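Local atomic coordinates of orphan protein TM0875 (Thermotoga maritima, PDB entry 1O22), a protein that is of unknown function, an orphan protein whose mixed beta-sheet and two helices form a fold that was new when its structure was solved. Residues L140-E143 with F144-F148; G153-P156 with G157-T160; L117-N121 with W122-Y126; S130-K133 with K134-R137; L33-K36 with M37-F41. All coordinates share one frame; numbering follows the deposited sequence.

Interaction 1 of 5, residues L140-E143 with F144-F148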
loop_
_atom_site.group_PDB
_atom_site.type_symbol
_atom_site.label_atom_id
_atom_site.label_comp_id
_atom_site.label_asym_id
_atom_site.label_seq_id
_atom_site.Cartn_x
_atom_site.Cartn_y
_atom_site.Cartn_z
ATOM N N LEU A 140 21.404 -9.606 -0.777
ATOM C CA LEU A 140 20.279 -8.961 -1.442
ATOM C C LEU A 140 19.765 -7.738 -0.700
ATOM O O LEU A 140 19.564 -6.689 -1.294
ATOM C CB LEU A 140 19.102 -9.931 -1.668
ATOM C CG LEU A 140 19.032 -10.763 -2.945
ATOM C CD1 LEU A 140 18.433 -9.926 -4.044
ATOM C CD2 LEU A 140 20.412 -11.307 -3.330
ATOM N N VAL A 141 19.477 -7.905 0.570
ATOM C CA VAL A 141 19.000 -6.797 1.397
ATOM C C VAL A 141 20.013 -5.651 1.400
ATOM O O VAL A 141 19.614 -4.493 1.284
ATOM C CB VAL A 141 18.636 -7.225 2.824
ATOM C CG1 VAL A 141 18.297 -6.006 3.698
ATOM C CG2 VAL A 141 17.403 -8.168 2.796
ATOM N N GLU A 142 21.302 -5.954 1.498
ATOM C CA GLU A 142 22.284 -4.882 1.542
ATOM C C GLU A 142 22.312 -4.099 0.234
ATOM O O GLU A 142 22.442 -2.862 0.254
ATOM C CB GLU A 142 23.697 -5.343 1.878
ATOM C CG GLU A 142 24.690 -4.153 1.870
ATOM C CD GLU A 142 24.387 -3.071 2.926
ATOM O OE1 GLU A 142 23.737 -2.006 2.617
ATOM O OE2 GLU A 142 24.812 -3.286 4.090
ATOM N N GLU A 143 22.185 -4.800 -0.897
ATOM C CA GLU A 143 22.081 -4.102 -2.194
ATOM C C GLU A 143 20.819 -3.256 -2.245
ATOM O O GLU A 143 20.845 -2.147 -2.744
ATOM C CB GLU A 143 22.052 -5.065 -3.376
ATOM C CG GLU A 143 23.409 -5.380 -3.948
ATOM C CD GLU A 143 23.923 -4.293 -4.888
ATOM O OE1 GLU A 143 23.478 -4.232 -6.079
ATOM O OE2 GLU A 143 24.794 -3.514 -4.433
ATOM N N PHE A 144 19.696 -3.823 -1.818
ATOM C CA PHE A 144 18.452 -3.087 -1.822
ATOM C C PHE A 144 18.562 -1.794 -0.991
ATOM O O PHE A 144 18.045 -0.759 -1.409
ATOM C CB PHE A 144 17.265 -3.905 -1.334
ATOM C CG PHE A 144 16.076 -3.078 -1.090
ATOM C CD1 PHE A 144 15.345 -2.569 -2.151
ATOM C CD2 PHE A 144 15.704 -2.745 0.209
ATOM C CE1 PHE A 144 14.250 -1.745 -1.932
ATOM C CE2 PHE A 144 14.627 -1.899 0.433
ATOM C CZ PHE A 144 13.881 -1.427 -0.625
HETATM N N MSE A 145 19.234 -1.874 0.165
HETATM C CA MSE A 145 19.348 -0.745 1.082
HETATM C C MSE A 145 20.236 0.376 0.537
HETATM O O MSE A 145 19.937 1.565 0.762
HETATM C CB MSE A 145 19.750 -1.186 2.485
HETATM C CG MSE A 145 18.650 -1.959 3.211
HETATM SE SE MSE A 145 16.866 -1.072 3.265
HETATM C CE MSE A 145 17.334 0.374 4.712
ATOM N N LYS A 146 21.225 0.014 -0.278
ATOM C CA LYS A 146 21.992 1.023 -1.008
ATOM C C LYS A 146 21.100 1.754 -1.996
ATOM O O LYS A 146 21.142 2.963 -2.064
ATOM C CB LYS A 146 23.137 0.412 -1.792
ATOM C CG LYS A 146 24.399 0.200 -1.042
ATOM C CD LYS A 146 25.442 -0.468 -1.949
ATOM C CE LYS A 146 25.550 -1.998 -1.764
ATOM N NZ LYS A 146 26.748 -2.419 -0.938
ATOM N N TYR A 147 20.327 1.002 -2.784
ATOM C CA TYR A 147 19.319 1.570 -3.658
ATOM C C TYR A 147 18.356 2.491 -2.904
ATOM O O TYR A 147 18.081 3.619 -3.360
ATOM C CB TYR A 147 18.494 0.479 -4.387
ATOM C CG TYR A 147 17.217 1.020 -4.967
ATOM C CD1 TYR A 147 17.211 1.691 -6.207
ATOM C CD2 TYR A 147 16.016 0.907 -4.283
ATOM C CE1 TYR A 147 16.044 2.214 -6.737
ATOM C CE2 TYR A 147 14.853 1.441 -4.794
ATOM C CZ TYR A 147 14.860 2.069 -6.031
ATOM O OH TYR A 147 13.664 2.579 -6.529
ATOM N N PHE A 148 17.843 2.006 -1.781
ATOM C CA PHE A 148 16.857 2.729 -0.992
ATOM C C PHE A 148 17.398 4.085 -0.478
ATOM O O PHE A 148 16.814 5.130 -0.706
ATOM C CB PHE A 148 16.338 1.852 0.171
ATOM C CG PHE A 148 15.427 2.601 1.135
ATOM C CD1 PHE A 148 14.100 2.796 0.852
ATOM C CD2 PHE A 148 15.951 3.161 2.302
ATOM C CE1 PHE A 148 13.295 3.525 1.705
ATOM C CE2 PHE A 148 15.151 3.866 3.181
ATOM C CZ PHE A 148 13.827 4.073 2.877
#

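Interaction 2 of 5, residues G153-P156 with G157-T160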
loop_
_atom_site.group_PDB
_atom_site.type_symbol
_atom_site.label_atom_id
_atom_site.label_comp_id
_atom_site.label_asym_id
_atom_site.label_seq_id
_atom_site.Cartn_x
_atom_site.Cartn_y
_atom_site.Cartn_z
ATOM N N GLY A 153 18.250 10.247 -1.345
ATOM C CA GLY A 153 19.303 11.226 -1.293
ATOM C C GLY A 153 20.073 11.166 -0.005
ATOM O O GLY A 153 20.606 12.141 0.395
ATOM N N TRP A 154 20.126 10.017 0.656
ATOM C CA TRP A 154 20.795 9.906 1.946
ATOM C C TRP A 154 22.040 9.079 1.775
ATOM O O TRP A 154 22.102 8.289 0.873
ATOM C CB TRP A 154 19.863 9.255 2.984
ATOM C CG TRP A 154 18.581 9.964 3.178
ATOM C CD1 TRP A 154 18.335 11.306 2.978
ATOM C CD2 TRP A 154 17.350 9.404 3.643
ATOM N NE1 TRP A 154 17.021 11.591 3.265
ATOM C CE2 TRP A 154 16.390 10.443 3.659
ATOM C CE3 TRP A 154 16.951 8.119 4.034
ATOM C CZ2 TRP A 154 15.066 10.245 4.064
ATOM C CZ3 TRP A 154 15.626 7.914 4.418
ATOM C CH2 TRP A 154 14.698 8.978 4.415
ATOM N N ASN A 155 23.027 9.274 2.645
ATOM C CA ASN A 155 24.270 8.509 2.639
ATOM C C ASN A 155 24.108 7.181 3.405
ATOM O O ASN A 155 23.889 7.178 4.623
ATOM C CB ASN A 155 25.390 9.361 3.249
ATOM C CG ASN A 155 26.795 8.743 3.108
ATOM O OD1 ASN A 155 26.979 7.561 2.774
ATOM N ND2 ASN A 155 27.803 9.565 3.393
ATOM N N PRO A 156 24.234 6.053 2.705
ATOM C CA PRO A 156 24.038 4.739 3.335
ATOM C C PRO A 156 24.987 4.457 4.494
ATOM O O PRO A 156 24.624 3.700 5.372
ATOM C CB PRO A 156 24.248 3.745 2.181
ATOM C CG PRO A 156 24.172 4.541 0.908
ATOM C CD PRO A 156 24.536 5.948 1.261
ATOM N N GLY A 157 26.178 5.050 4.495
ATOM C CA GLY A 157 27.155 4.868 5.552
ATOM C C GLY A 157 26.777 5.535 6.871
ATOM O O GLY A 157 27.437 5.299 7.888
ATOM N N GLU A 158 25.723 6.360 6.851
ATOM C CA GLU A 158 25.217 7.039 8.034
ATOM C C GLU A 158 24.040 6.345 8.701
ATOM O O GLU A 158 23.441 6.904 9.599
ATOM C CB GLU A 158 24.854 8.501 7.661
ATOM C CG GLU A 158 26.096 9.313 7.322
ATOM C CD GLU A 158 25.825 10.760 6.924
ATOM O OE1 GLU A 158 24.665 11.193 6.863
ATOM O OE2 GLU A 158 26.815 11.479 6.659
ATOM N N TYR A 159 23.718 5.139 8.264
ATOM C CA TYR A 159 22.596 4.346 8.772
ATOM C C TYR A 159 22.976 2.940 9.200
ATOM O O TYR A 159 23.905 2.339 8.666
ATOM C CB TYR A 159 21.480 4.218 7.697
ATOM C CG TYR A 159 20.839 5.540 7.404
ATOM C CD1 TYR A 159 19.718 5.935 8.071
ATOM C CD2 TYR A 159 21.420 6.424 6.515
ATOM C CE1 TYR A 159 19.178 7.153 7.858
ATOM C CE2 TYR A 159 20.891 7.653 6.281
ATOM C CZ TYR A 159 19.749 8.019 6.955
ATOM O OH TYR A 159 19.214 9.258 6.729
ATOM N N THR A 160 22.237 2.438 10.178
ATOM C CA THR A 160 22.141 1.018 10.437
ATOM C C THR A 160 20.707 0.585 10.144
ATOM O O THR A 160 19.783 1.414 10.043
ATOM C CB THR A 160 22.503 0.671 11.883
ATOM O OG1 THR A 160 21.547 1.224 12.800
ATOM C CG2 THR A 160 23.836 1.280 12.284
HETATM O O HOH W 1 22.626 11.023 4.828
#

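Interaction 3 of 5, residues L117-N121 with W122-Y126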
loop_
_atom_site.group_PDB
_atom_site.type_symbol
_atom_site.label_atom_id
_atom_site.label_comp_id
_atom_site.label_asym_id
_atom_site.label_seq_id
_atom_site.Cartn_x
_atom_site.Cartn_y
_atom_site.Cartn_z
ATOM N N LEU A 117 9.810 -2.440 -7.633
ATOM C CA LEU A 117 8.489 -1.841 -7.611
ATOM C C LEU A 117 8.275 -1.224 -6.230
ATOM O O LEU A 117 8.418 -1.891 -5.213
ATOM C CB LEU A 117 7.439 -2.914 -7.811
ATOM C CG LEU A 117 5.984 -2.481 -7.982
ATOM C CD1 LEU A 117 5.778 -1.495 -9.154
ATOM C CD2 LEU A 117 5.170 -3.750 -8.189
ATOM N N SER A 118 7.956 0.053 -6.202
ATOM C CA SER A 118 7.756 0.751 -4.961
ATOM C C SER A 118 6.339 1.275 -4.836
ATOM O O SER A 118 5.830 1.956 -5.734
ATOM C CB SER A 118 8.708 1.941 -4.897
ATOM O OG SER A 118 8.387 2.703 -3.756
ATOM N N GLU A 119 5.729 1.009 -3.693
ATOM C CA GLU A 119 4.493 1.662 -3.315
ATOM C C GLU A 119 4.625 2.182 -1.883
ATOM O O GLU A 119 4.594 1.411 -0.966
ATOM C CB GLU A 119 3.305 0.687 -3.500
ATOM C CG GLU A 119 3.488 -0.705 -2.887
ATOM C CD GLU A 119 3.963 -1.776 -3.876
ATOM O OE1 GLU A 119 5.035 -2.423 -3.616
ATOM O OE2 GLU A 119 3.254 -1.976 -4.898
ATOM N N LYS A 120 4.753 3.503 -1.711
ATOM C CA LYS A 120 5.081 4.159 -0.430
ATOM C C LYS A 120 6.238 3.497 0.337
ATOM O O LYS A 120 7.396 3.636 -0.083
ATOM C CB LYS A 120 3.847 4.384 0.474
ATOM C CG LYS A 120 3.010 3.182 0.810
ATOM C CD LYS A 120 1.905 2.927 -0.187
ATOM C CE LYS A 120 1.151 1.644 0.158
ATOM N NZ LYS A 120 2.073 0.452 0.314
ATOM N N ASN A 121 5.937 2.782 1.429
ATOM C CA ASN A 121 6.978 2.127 2.214
ATOM C C ASN A 121 7.079 0.584 1.973
ATOM O O ASN A 121 7.736 -0.130 2.701
ATOM C CB ASN A 121 6.935 2.541 3.716
ATOM C CG ASN A 121 5.822 1.896 4.495
ATOM O OD1 ASN A 121 4.739 1.642 3.973
ATOM N ND2 ASN A 121 6.085 1.630 5.772
ATOM N N TRP A 122 6.437 0.108 0.905
ATOM C CA TRP A 122 6.379 -1.320 0.544
ATOM C C TRP A 122 7.127 -1.522 -0.775
ATOM O O TRP A 122 6.824 -0.854 -1.752
ATOM C CB TRP A 122 4.918 -1.785 0.373
ATOM C CG TRP A 122 4.193 -1.840 1.691
ATOM C CD1 TRP A 122 3.697 -0.786 2.400
ATOM C CD2 TRP A 122 3.903 -3.017 2.472
ATOM N NE1 TRP A 122 3.114 -1.226 3.569
ATOM C CE2 TRP A 122 3.220 -2.591 3.639
ATOM C CE3 TRP A 122 4.140 -4.393 2.299
ATOM C CZ2 TRP A 122 2.781 -3.485 4.629
ATOM C CZ3 TRP A 122 3.702 -5.281 3.298
ATOM C CH2 TRP A 122 3.036 -4.818 4.435
ATOM N N TYR A 123 8.080 -2.437 -0.796
ATOM C CA TYR A 123 8.932 -2.622 -1.960
ATOM C C TYR A 123 8.882 -4.074 -2.364
ATOM O O TYR A 123 8.798 -4.918 -1.523
ATOM C CB TYR A 123 10.373 -2.222 -1.652
ATOM C CG TYR A 123 10.550 -0.744 -1.435
ATOM C CD1 TYR A 123 11.011 0.077 -2.453
ATOM C CD2 TYR A 123 10.285 -0.175 -0.207
ATOM C CE1 TYR A 123 11.194 1.431 -2.243
ATOM C CE2 TYR A 123 10.462 1.172 0.014
ATOM C CZ TYR A 123 10.903 1.979 -1.000
ATOM O OH TYR A 123 11.079 3.343 -0.783
ATOM N N LYS A 124 8.935 -4.326 -3.666
ATOM C CA LYS A 124 9.029 -5.683 -4.211
ATOM C C LYS A 124 10.196 -5.665 -5.176
ATOM O O LYS A 124 10.266 -4.797 -6.037
ATOM C CB LYS A 124 7.754 -6.033 -4.973
ATOM C CG LYS A 124 6.483 -6.089 -4.147
ATOM C CD LYS A 124 5.287 -6.223 -5.065
ATOM C CE LYS A 124 4.010 -6.587 -4.334
ATOM N NZ LYS A 124 2.848 -6.423 -5.273
ATOM N N ILE A 125 11.141 -6.575 -4.992
ATOM C CA ILE A 125 12.240 -6.690 -5.897
ATOM C C ILE A 125 12.207 -8.002 -6.620
ATOM O O ILE A 125 11.732 -9.001 -6.102
ATOM C CB ILE A 125 13.581 -6.462 -5.171
ATOM C CG1 ILE A 125 13.875 -7.546 -4.169
ATOM C CG2 ILE A 125 13.579 -5.034 -4.487
ATOM C CD1 ILE A 125 15.325 -7.472 -3.684
ATOM N N TYR A 126 12.665 -7.951 -7.856
ATOM C CA TYR A 126 12.636 -9.077 -8.775
ATOM C C TYR A 126 14.024 -9.232 -9.286
ATOM O O TYR A 126 14.644 -8.253 -9.730
ATOM C CB TYR A 126 11.693 -8.789 -9.939
ATOM C CG TYR A 126 10.313 -8.523 -9.468
ATOM C CD1 TYR A 126 9.393 -9.553 -9.333
ATOM C CD2 TYR A 126 9.917 -7.222 -9.137
ATOM C CE1 TYR A 126 8.108 -9.285 -8.859
ATOM C CE2 TYR A 126 8.695 -6.959 -8.700
ATOM C CZ TYR A 126 7.773 -7.987 -8.562
ATOM O OH TYR A 126 6.534 -7.651 -8.096
HETATM O O HOH W 2 9.618 4.750 0.935
#

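Interaction 4 of 5, residues S130-K133 with K134-R137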
loop_
_atom_site.group_PDB
_atom_site.type_symbol
_atom_site.label_atom_id
_atom_site.label_comp_id
_atom_site.label_asym_id
_atom_site.label_seq_id
_atom_site.Cartn_x
_atom_site.Cartn_y
_atom_site.Cartn_z
ATOM N N SER A 130 19.624 -16.530 -12.527
ATOM C CA SER A 130 20.991 -16.607 -12.937
ATOM C C SER A 130 21.916 -15.611 -12.183
ATOM O O SER A 130 23.087 -15.913 -11.990
ATOM C CB SER A 130 21.061 -16.387 -14.445
ATOM O OG SER A 130 20.442 -15.167 -14.808
ATOM N N SER A 131 21.390 -14.450 -11.777
ATOM C CA SER A 131 22.168 -13.448 -11.033
ATOM C C SER A 131 22.346 -13.662 -9.505
ATOM O O SER A 131 23.249 -13.094 -8.895
ATOM C CB SER A 131 21.559 -12.067 -11.255
ATOM O OG SER A 131 21.801 -11.667 -12.585
ATOM N N VAL A 132 21.467 -14.428 -8.887
ATOM C CA VAL A 132 21.450 -14.520 -7.418
ATOM C C VAL A 132 21.570 -15.963 -6.958
ATOM O O VAL A 132 21.150 -16.259 -5.845
ATOM C CB VAL A 132 20.163 -13.925 -6.832
ATOM C CG1 VAL A 132 20.048 -12.447 -7.235
ATOM C CG2 VAL A 132 18.914 -14.721 -7.279
ATOM N N LYS A 133 22.157 -16.818 -7.821
ATOM C CA LYS A 133 22.227 -18.276 -7.639
ATOM C C LYS A 133 22.955 -18.641 -6.340
ATOM O O LYS A 133 22.586 -19.592 -5.655
ATOM C CB LYS A 133 22.938 -18.969 -8.848
ATOM C CG LYS A 133 22.035 -19.708 -9.839
ATOM C CD LYS A 133 22.666 -19.887 -11.255
ATOM C CE LYS A 133 23.784 -20.960 -11.290
ATOM N NZ LYS A 133 25.078 -20.484 -10.718
ATOM N N LYS A 134 24.015 -17.907 -6.050
ATOM C CA LYS A 134 24.824 -18.171 -4.881
ATOM C C LYS A 134 24.724 -17.017 -3.892
ATOM O O LYS A 134 25.634 -16.836 -3.105
ATOM C CB LYS A 134 26.298 -18.410 -5.281
ATOM C CG LYS A 134 26.487 -19.384 -6.437
ATOM C CD LYS A 134 27.922 -19.897 -6.567
ATOM C CE LYS A 134 28.170 -20.509 -7.944
ATOM N NZ LYS A 134 29.514 -21.152 -8.072
ATOM N N LYS A 135 23.627 -16.247 -3.923
ATOM C CA LYS A 135 23.443 -15.129 -2.984
ATOM C C LYS A 135 22.464 -15.434 -1.836
ATOM O O LYS A 135 21.445 -16.110 -2.012
ATOM C CB LYS A 135 22.996 -13.857 -3.717
ATOM C CG LYS A 135 24.008 -13.320 -4.715
ATOM C CD LYS A 135 23.642 -11.880 -5.070
ATOM C CE LYS A 135 24.532 -11.281 -6.142
ATOM N NZ LYS A 135 24.005 -9.914 -6.533
ATOM N N ASN A 136 22.786 -14.921 -0.655
ATOM C CA ASN A 136 21.934 -15.082 0.529
ATOM C C ASN A 136 21.078 -13.833 0.756
ATOM O O ASN A 136 21.236 -12.805 0.089
ATOM C CB ASN A 136 22.794 -15.478 1.758
ATOM C CG ASN A 136 23.789 -14.404 2.135
ATOM O OD1 ASN A 136 23.406 -13.302 2.422
ATOM N ND2 ASN A 136 25.070 -14.721 2.094
ATOM N N ARG A 137 20.140 -13.930 1.672
ATOM C CA ARG A 137 19.275 -12.805 2.002
ATOM C C ARG A 137 20.023 -11.522 2.375
ATOM O O ARG A 137 19.600 -10.430 1.965
ATOM C CB ARG A 137 18.336 -13.189 3.130
ATOM C CG ARG A 137 17.094 -12.353 3.231
ATOM C CD ARG A 137 16.257 -12.722 4.417
ATOM N NE ARG A 137 16.871 -12.216 5.622
ATOM C CZ ARG A 137 16.511 -12.541 6.866
ATOM N NH1 ARG A 137 15.525 -13.415 7.096
ATOM N NH2 ARG A 137 17.151 -11.972 7.895
HETATM O O HOH W 3 24.971 -15.686 -7.412
#

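Interaction 5 of 5, residues L33-K36 with M37-F41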
loop_
_atom_site.group_PDB
_atom_site.type_symbol
_atom_site.label_atom_id
_atom_site.label_comp_id
_atom_site.label_asym_id
_atom_site.label_seq_id
_atom_site.Cartn_x
_atom_site.Cartn_y
_atom_site.Cartn_z
ATOM N N LEU A 33 12.513 8.635 23.155
ATOM C CA LEU A 33 11.367 8.575 22.234
ATOM C C LEU A 33 10.467 7.400 22.658
ATOM O O LEU A 33 9.282 7.581 22.879
ATOM C CB LEU A 33 11.823 8.372 20.777
ATOM C CG LEU A 33 10.728 8.233 19.710
ATOM C CD1 LEU A 33 10.023 9.540 19.513
ATOM C CD2 LEU A 33 11.288 7.753 18.388
ATOM N N GLU A 34 11.071 6.219 22.786
ATOM C CA GLU A 34 10.370 4.997 23.155
ATOM C C GLU A 34 9.685 5.115 24.519
ATOM O O GLU A 34 8.574 4.594 24.692
ATOM C CB GLU A 34 11.324 3.816 23.148
ATOM C CG GLU A 34 11.853 3.489 21.763
ATOM C CD GLU A 34 13.144 2.673 21.791
ATOM O OE1 GLU A 34 13.476 2.078 22.849
ATOM O OE2 GLU A 34 13.835 2.627 20.741
ATOM N N LYS A 35 10.333 5.803 25.465
ATOM C CA LYS A 35 9.767 5.984 26.806
ATOM C C LYS A 35 8.559 6.901 26.736
ATOM O O LYS A 35 7.551 6.625 27.370
ATOM C CB LYS A 35 10.794 6.525 27.822
ATOM C CG LYS A 35 10.156 6.873 29.189
ATOM C CD LYS A 35 11.047 6.558 30.399
ATOM C CE LYS A 35 10.185 6.298 31.664
ATOM N NZ LYS A 35 10.935 5.644 32.767
ATOM N N LYS A 36 8.654 7.976 25.948
ATOM C CA LYS A 36 7.553 8.923 25.794
ATOM C C LYS A 36 6.391 8.316 24.990
ATOM O O LYS A 36 5.257 8.617 25.292
ATOM C CB LYS A 36 8.033 10.262 25.193
ATOM C CG LYS A 36 8.949 11.025 26.169
ATOM C CD LYS A 36 9.118 12.510 25.846
ATOM C CE LYS A 36 9.759 13.257 27.046
ATOM N NZ LYS A 36 9.491 14.724 27.013
HETATM N N MSE A 37 6.664 7.424 24.039
HETATM C CA MSE A 37 5.606 6.733 23.284
HETATM C C MSE A 37 4.821 5.840 24.210
HETATM O O MSE A 37 3.601 5.800 24.148
HETATM C CB MSE A 37 6.201 5.857 22.184
HETATM C CG MSE A 37 6.748 6.633 20.998
HETATM SE SE MSE A 37 7.714 5.453 19.723
HETATM C CE MSE A 37 6.530 3.924 19.844
ATOM N N LYS A 38 5.540 5.114 25.076
ATOM C CA LYS A 38 4.906 4.258 26.057
ATOM C C LYS A 38 4.080 5.064 27.085
ATOM O O LYS A 38 2.948 4.707 27.380
ATOM C CB LYS A 38 5.917 3.341 26.744
ATOM C CG LYS A 38 5.239 2.379 27.744
ATOM C CD LYS A 38 5.996 1.044 27.869
ATOM C CE LYS A 38 5.770 0.160 26.642
ATOM N NZ LYS A 38 4.328 -0.094 26.325
ATOM N N GLU A 39 4.635 6.157 27.595
ATOM C CA GLU A 39 3.884 7.068 28.449
ATOM C C GLU A 39 2.589 7.587 27.801
ATOM O O GLU A 39 1.548 7.615 28.449
ATOM C CB GLU A 39 4.775 8.242 28.865
ATOM C CG GLU A 39 5.858 7.847 29.880
ATOM C CD GLU A 39 6.895 8.943 30.121
ATOM O OE1 GLU A 39 7.932 8.642 30.761
ATOM O OE2 GLU A 39 6.681 10.101 29.671
ATOM N N ILE A 40 2.658 8.012 26.535
ATOM C CA ILE A 40 1.471 8.504 25.814
ATOM C C ILE A 40 0.432 7.409 25.633
ATOM O O ILE A 40 -0.743 7.663 25.791
ATOM C CB ILE A 40 1.851 9.099 24.455
ATOM C CG1 ILE A 40 2.693 10.374 24.647
ATOM C CG2 ILE A 40 0.595 9.418 23.625
ATOM C CD1 ILE A 40 3.312 10.889 23.367
ATOM N N PHE A 41 0.866 6.194 25.306
ATOM C CA PHE A 41 -0.018 5.023 25.224
ATOM C C PHE A 41 -0.716 4.700 26.516
ATOM O O PHE A 41 -1.911 4.351 26.507
ATOM C CB PHE A 41 0.739 3.785 24.728
ATOM C CG PHE A 41 -0.118 2.555 24.635
ATOM C CD1 PHE A 41 -1.175 2.492 23.728
ATOM C CD2 PHE A 41 0.105 1.476 25.468
ATOM C CE1 PHE A 41 -1.976 1.359 23.636
ATOM C CE2 PHE A 41 -0.691 0.333 25.376
ATOM C CZ PHE A 41 -1.731 0.278 24.467
#

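Interaction 1 of 5, residues L140-E143 with F144-F148
Four successive i to i+4 backbone bonds join Leu-140 to Phe-144, Val-141 to Met-145, Glu-142 to Lys-146 and Glu-143 to Tyr-147, the last of them almost straight, with an N-H...O angle of 177° between Tyr-147 N and Glu-143 O. On the buried side, the side chains of Val-141 and selenomethionine Met-145 run side by side in the same direction, Val-141 CG1 lying 4.1 Å from Met-145 CG. The same CG rests 3.3 Å from Val-141 O: with chi1 at -70°, it is swung beside its own backbone N and back over the preceding turn, and further bends carry the selenium toward the sheet. Phe-144 takes the other course, CG anti to the backbone N at chi1 169°, which sends its ring away from the turn before it to meet the ring of Tyr-123 edge-to-face. Tyr-147 reaches off the helix too, its OH hydrogen-bonded to Asp-109 OD2. The polar side carries Glu-142, Glu-143 and Lys-146. Lys-146 crosses Glu-143 obliquely, its CE 3.2 Å from Glu-143 OE2, yet NZ stays 4.2 Å from that oxygen, so the pair falls short of a salt bridge, though the opposite charges probably attract. Val-141, Phe-144 and Met-145 pack on strands 19-25, 56-66, 122-128 and 159-165, whereas the polar residues are partly exposed: the pattern of an amphipathic helix laid across a beta-sheet.

Interaction 2 of 5, residues G153-P156 with G157-T160
Asn-155 and Glu-158 close a short 3-10 turn between helix 137-152 and strand 159-165, Glu-158 N donating to Asn-155 O over 3.0 Å. The side chain of Asn-155 reinforces it with an Asx turn: CG is anti to the backbone N (chi1 -171°), and this carries OD1 of Asn-155 forward to accept from Gly-157 N at 3.1 Å, the donor lying well above the amide plane. A weak bond from Tyr-159 N to Pro-156 O continues the turn into the strand. Around this core, water 1 links Asn-155 N to Glu-158 OE1, accepting from the first and donating to the second. The ring of Tyr-159 folds back against the turn and presents its edge, in plane, to Asn-155 O, which is 3.2 Å from Tyr-159 CD2. Its far end meets Trp-154; the two ring planes are only 24° apart but slid so far that they barely overlap. Further out, Phe-149 of the helix stacks on Tyr-159 and also touches Trp-154 and Pro-156. Gly-153, with positive phi, ends that helix in a Schellman motif, so the chain is already turned when it reaches Trp-154. The hydroxyl of Tyr-159, hydrogen-bonded to Glu-54 O, brings its OH within 3.6 Å of Trp-154 CD2.

Interaction 3 of 5, residues L117-N121 with W122-Y126
This is the tight end of a beta hairpin, where Leu-117, Ser-118 and Glu-119 pair with Lys-124, Tyr-123 and Trp-122 near the centre of the chain. Leu-117 with Lys-124 and Glu-119 with Trp-122 are hydrogen-bonded pairs, Leu-117 N reaching Lys-124 O over 2.9 Å. Between them Ser-118 and Tyr-123 form a non-hydrogen-bonded pair on the opposite face; Ser-118 OG, anti to the backbone N (chi1 173°), approaches Tyr-123 CE1 to 3.4 Å. Leu-117 CD2 lies 4.0 Å from CD of the extended Lys-124, whose ammonium goes on to a salt bridge with Glu-104 of the second subunit. In the conformer given, one of two, Lys-120 NZ donates to Glu-119 O at 3.0 Å, while Trp-122 N reaches that oxygen from the opposite face of its plane. Water 2 joins Lys-120 O to Tyr-123 OH, and Trp-122 stacks on Phe-60 of strand 56-66. Lys-120, with positive phi, and Asn-121 are the central residues of the type II' turn, a classic connection of a two-residue beta hairpin.

Interaction 4 of 5, residues S130-K133 with K134-R137
Near-helical backbone angles at Lys-133 (phi -59°, psi -40°) and Lys-134 fold the chain so that Val-132 and Lys-135 come together as the ends of a type I beta turn. Lys-135 N donates to Val-132 O across 3.1 Å, approaching from far above the carbonyl plane. The side chain of Lys-135 has CG beside its own backbone N (chi1 -63°) and is extended from there on; it therefore runs back along the preceding residues, Lys-135 CG lying 3.9 Å from Val-132 CA and CE 3.5 Å from Ser-131 O. The two CB atoms of Val-132 and Lys-135 are 4.2 Å apart. Beside the turn, water 3 accepts from Lys-134 N at 2.8 Å and makes a weak bond to Ser-131 O, bridging the residue before the turn to its third residue. The side chains of Lys-133 and Lys-134 leave side by side from this exposed loop. Ser-131 OG is hydrogen-bonded to Asp-113 OD2. The turn lies between strand 122-128 and helix 137-152: Val-132 and Lys-135 both rest on Leu-140 in the first turn of that helix, and Asn-136 forms its N-cap, its own N hydrogen-bonded to Glu-139 OE1.

Interaction 5 of 5, residues L33-K36 with M37-F41
The backbone bonds are those of a regular alpha-helix, from Leu-33 with Met-37 through to Lys-36 with Ile-40, the latter closing Ile-40 N to Lys-36 O at 2.9 Å. The side chain of Ile-40 folds over the same carbonyl, chi1 of -66° turning its branch back so that Ile-40 CG1 lies 3.2 Å from Lys-36 O. Apolar contact is carried by Leu-33 and selenomethionine Met-37, which meet at a slant with Leu-33 CG 4.1 Å from Met-37 SE. Among the charged side chains, Glu-39 reaches back over Lys-35, Glu-39 OE1 touching the methylene chain 3.2 Å from Lys-35 CG. The ammonium extends past the carboxylate, Lys-35 NZ being 4.7 Å from Glu-39 OE1, too far for direct contact of the charges, though some attraction is likely. Lys-36 instead forms a salt bridge with Glu-43 of the second subunit. Within helix 31-44 the apolar side faces strand 48-50, where Met-37 meets Glu-49 and Ile-40 meets Leu-48, and also the second subunit, whose Ile-40 packs against Leu-33, Lys-36 and Ile-40.

Overall arrangement
All five contacts lie in series along the chain, none nesting within or crossing another. Interaction 5 comes first, on helix 31-44, its centre about 28 Å from the chain's centre; like interaction 3, it touches the second subunit. Interaction 3 closes the hairpin of strands 114-119 and 122-128. Interaction 1, within helix 137-152, touches interactions 2, 3 and 4, its Phe-148 CE1 lying 3.3 Å from Tyr-123 OH. Interactions 4 and 2 are the connections at the two ends of that helix, from strand 122-128 and into strand 159-165, the outermost strand of the sheet within this chain. Interaction 1 thus rests on the sheet to which interaction 3 belongs, while interaction 5 stands apart.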